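Side-chain contact in glucokinase (Streptomyces griseus, PDB 3VGL), which probably phosphorylates D-glucose to glucose 6-phosphate at the expense of ATP, as a glucokinase of the ROK family: residues Gly137-Gly141 with Asn142-Arg146. Numbering follows the deposited sequence.
Sequences GIIIG and NKLRR
R145 folds back over the turn of a tight beta hairpin and takes the backbone carbonyl of I140 side-on. Its NE lies 3.0 Å and its NH2 2.8 Å from I140 O, and the oxygen sits only 5° out of the guanidinium plane, evidence of a two-nitrogen grip on one acceptor. The bend comes at the second torsion (chi2 -65°), which swings the chain back toward the turn. K143 N adds a long, bent bond to the same oxygen at 3.2 Å, from above the carbonyl plane and off its lone pairs. The turn from I140 to K143 is of type I', its two middle residues, G141 and N142, both having positive phi. With an alanine here in place of R145, I140 O would probably lose NE and NH2, two of its three donors, and I140 CB its contact with CG, thinning the cover on I138 CG2.

The tightly packed part lies between the strands. R145 N bonds to I138 O at 2.9 Å, and water 1 bridges I138 N and R145 O, continuing the ladder where the strands diverge. I138 and R145 side chains cross at about a right angle, with CG2 against CB at 3.9 Å; on the other face I139 CD1 meets L144 CD1 at 4.0 Å. The loose side is that of exposed K143, its chain bent at chi2 and chi3, with CB above the rim of one guanidinium face of R145. N142 ND2, by contrast, is held by D123 and Y114.

Within this chain, strand 143-144 is the outermost strand of the mixed sheet, with 134-140 between it and 125-130. Helix 105-116 packs on I139 and L144 through W111; F251 of helix 227-251 covers I138 and I140 on the opposite face, where I140 of the second subunit also packs against I140 and R145.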
ATOM      1  N   GLY A 137      20.437  11.200 -10.652  1.00 13.17           N
ATOM      2  CA  GLY A 137      21.278  11.606 -11.775  1.00 13.83           C
ATOM      3  C   GLY A 137      21.621  10.372 -12.583  1.00 14.27           C
ATOM      4  O   GLY A 137      21.873   9.301 -12.026  1.00 15.23           O
ATOM      5  N   ILE A 138      21.625  10.523 -13.897  1.00 14.95           N
ATOM      6  CA  ILE A 138      21.780   9.397 -14.824  1.00 15.80           C
ATOM      7  C   ILE A 138      23.007   9.618 -15.701  1.00 16.74           C
ATOM      8  O   ILE A 138      23.099  10.610 -16.426  1.00 17.88           O
ATOM      9  CB  ILE A 138      20.554   9.290 -15.757  1.00 15.26           C
ATOM     10  CG1 ILE A 138      19.276   9.008 -14.978  1.00 15.94           C
ATOM     11  CG2 ILE A 138      20.753   8.169 -16.819  1.00 16.71           C
ATOM     12  CD1 ILE A 138      18.056   9.345 -15.768  1.00 16.79           C
ATOM     13  N   ILE A 139      23.951   8.689 -15.629  1.00 17.67           N
ATOM     14  CA  ILE A 139      25.047   8.621 -16.609  1.00 18.76           C
ATOM     15  C   ILE A 139      24.819   7.333 -17.411  1.00 19.45           C
ATOM     16  O   ILE A 139      24.832   6.228 -16.850  1.00 19.24           O
ATOM     17  CB  ILE A 139      26.429   8.551 -15.951  1.00 19.32           C
ATOM     18  CG1 ILE A 139      26.687   9.729 -15.001  1.00 19.55           C
ATOM     19  CG2 ILE A 139      27.528   8.435 -17.041  1.00 21.25           C
ATOM     20  CD1 ILE A 139      26.717  11.093 -15.642  1.00 22.30           C
ATOM     21  N   ILE A 140      24.575   7.491 -18.708  1.00 20.41           N
ATOM     22  CA  ILE A 140      24.434   6.357 -19.618  1.00 21.01           C
ATOM     23  C   ILE A 140      25.346   6.599 -20.804  1.00 22.51           C
ATOM     24  O   ILE A 140      25.328   7.685 -21.398  1.00 22.57           O
ATOM     25  CB  ILE A 140      22.973   6.154 -20.075  1.00 21.09           C
ATOM     26  CG1 ILE A 140      22.133   5.581 -18.921  1.00 19.44           C
ATOM     27  CG2 ILE A 140      22.908   5.210 -21.285  1.00 22.63           C
ATOM     28  CD1 ILE A 140      20.645   5.551 -19.190  1.00 21.13           C
ATOM     29  N   GLY A 141      26.143   5.590 -21.144  1.00 23.84           N
ATOM     30  CA  GLY A 141      27.121   5.735 -22.235  1.00 25.63           C
ATOM     31  C   GLY A 141      28.028   6.934 -22.030  1.00 26.21           C
ATOM     32  O   GLY A 141      28.267   7.721 -22.971  1.00 28.01           O
ATOM     33  N   ASN A 142      28.530   7.084 -20.801  1.00 25.61           N
ATOM     34  CA  ASN A 142      29.510   8.117 -20.436  1.00 25.49           C
ATOM     35  C   ASN A 142      29.009   9.567 -20.545  1.00 25.71           C
ATOM     36  O   ASN A 142      29.814  10.516 -20.601  1.00 26.51           O
ATOM     37  CB  ASN A 142      30.821   7.909 -21.233  1.00 26.95           C
ATOM     38  CG  ASN A 142      31.344   6.507 -21.103  1.00 27.32           C
ATOM     39  OD1 ASN A 142      31.101   5.668 -21.962  1.00 31.38           O
ATOM     40  ND2 ASN A 142      32.026   6.227 -20.005  1.00 29.25           N
ATOM     41  N   LYS A 143      27.687   9.738 -20.545  1.00 24.62           N
ATOM     42  CA  LYS A 143      27.065  11.049 -20.718  1.00 24.46           C
ATOM     43  C   LYS A 143      25.943  11.254 -19.719  1.00 22.53           C
ATOM     44  O   LYS A 143      25.160  10.342 -19.470  1.00 22.21           O
ATOM     45  CB  LYS A 143      26.460  11.177 -22.108  1.00 25.10           C
ATOM     46  CG  LYS A 143      27.479  11.255 -23.251  1.00 29.47           C
ATOM     47  CD  LYS A 143      26.956  12.150 -24.352  1.00 35.78           C
ATOM     48  CE  LYS A 143      26.237  11.379 -25.425  1.00 38.82           C
ATOM     49  NZ  LYS A 143      26.357  12.081 -26.738  1.00 42.40           N
ATOM     50  N   LEU A 144      25.859  12.466 -19.178  1.00 22.33           N
ATOM     51  CA  LEU A 144      24.718  12.856 -18.342  1.00 21.36           C
ATOM     52  C   LEU A 144      23.448  12.918 -19.190  1.00 21.53           C
ATOM     53  O   LEU A 144      23.445  13.498 -20.287  1.00 23.09           O
ATOM     54  CB  LEU A 144      25.021  14.213 -17.686  1.00 21.27           C
ATOM     55  CG  LEU A 144      24.015  14.763 -16.675  1.00 21.64           C
ATOM     56  CD1 LEU A 144      23.861  13.852 -15.445  1.00 21.28           C
ATOM     57  CD2 LEU A 144      24.435  16.186 -16.262  1.00 20.38           C
ATOM     58  N   ARG A 145      22.368  12.296 -18.698  1.00 19.98           N
ATOM     59  CA  ARG A 145      21.116  12.264 -19.439  1.00 20.04           C
ATOM     60  C   ARG A 145      20.016  13.039 -18.725  1.00 19.61           C
ATOM     61  O   ARG A 145      19.539  12.634 -17.663  1.00 19.65           O
ATOM     62  CB  ARG A 145      20.650  10.825 -19.676  1.00 19.64           C
ATOM     63  CG  ARG A 145      21.701   9.909 -20.291  1.00 20.30           C
ATOM     64  CD  ARG A 145      22.076  10.334 -21.708  1.00 22.56           C
ATOM     65  NE  ARG A 145      23.135   9.477 -22.224  1.00 22.16           N
ATOM     66  CZ  ARG A 145      23.501   9.427 -23.504  1.00 25.64           C
ATOM     67  NH1 ARG A 145      22.874  10.156 -24.415  1.00 26.39           N
ATOM     68  NH2 ARG A 145      24.486   8.620 -23.874  1.00 27.59           N
ATOM     69  N   ARG A 146      19.602  14.136 -19.344  1.00 20.01           N
ATOM     70  CA  ARG A 146      18.617  15.043 -18.764  1.00 19.24           C
ATOM     71  C   ARG A 146      17.212  14.840 -19.336  1.00 18.71           C
ATOM     72  O   ARG A 146      16.249  15.422 -18.838  1.00 18.48           O
ATOM     73  CB  ARG A 146      19.077  16.508 -18.947  1.00 19.41           C
ATOM     74  CG  ARG A 146      20.448  16.813 -18.346  1.00 21.10           C
ATOM     75  CD  ARG A 146      20.893  18.169 -18.838  1.00 22.18           C
ATOM     76  NE  ARG A 146      22.293  18.482 -18.548  1.00 21.82           N
ATOM     77  CZ  ARG A 146      23.330  18.105 -19.292  1.00 24.28           C
ATOM     78  NH1 ARG A 146      23.155  17.353 -20.382  1.00 23.41           N
ATOM     79  NH2 ARG A 146      24.551  18.488 -18.939  1.00 25.00           N
TER
HETATM   80  O   HOH W   1      20.339  12.835 -14.972  1.00 11.66           O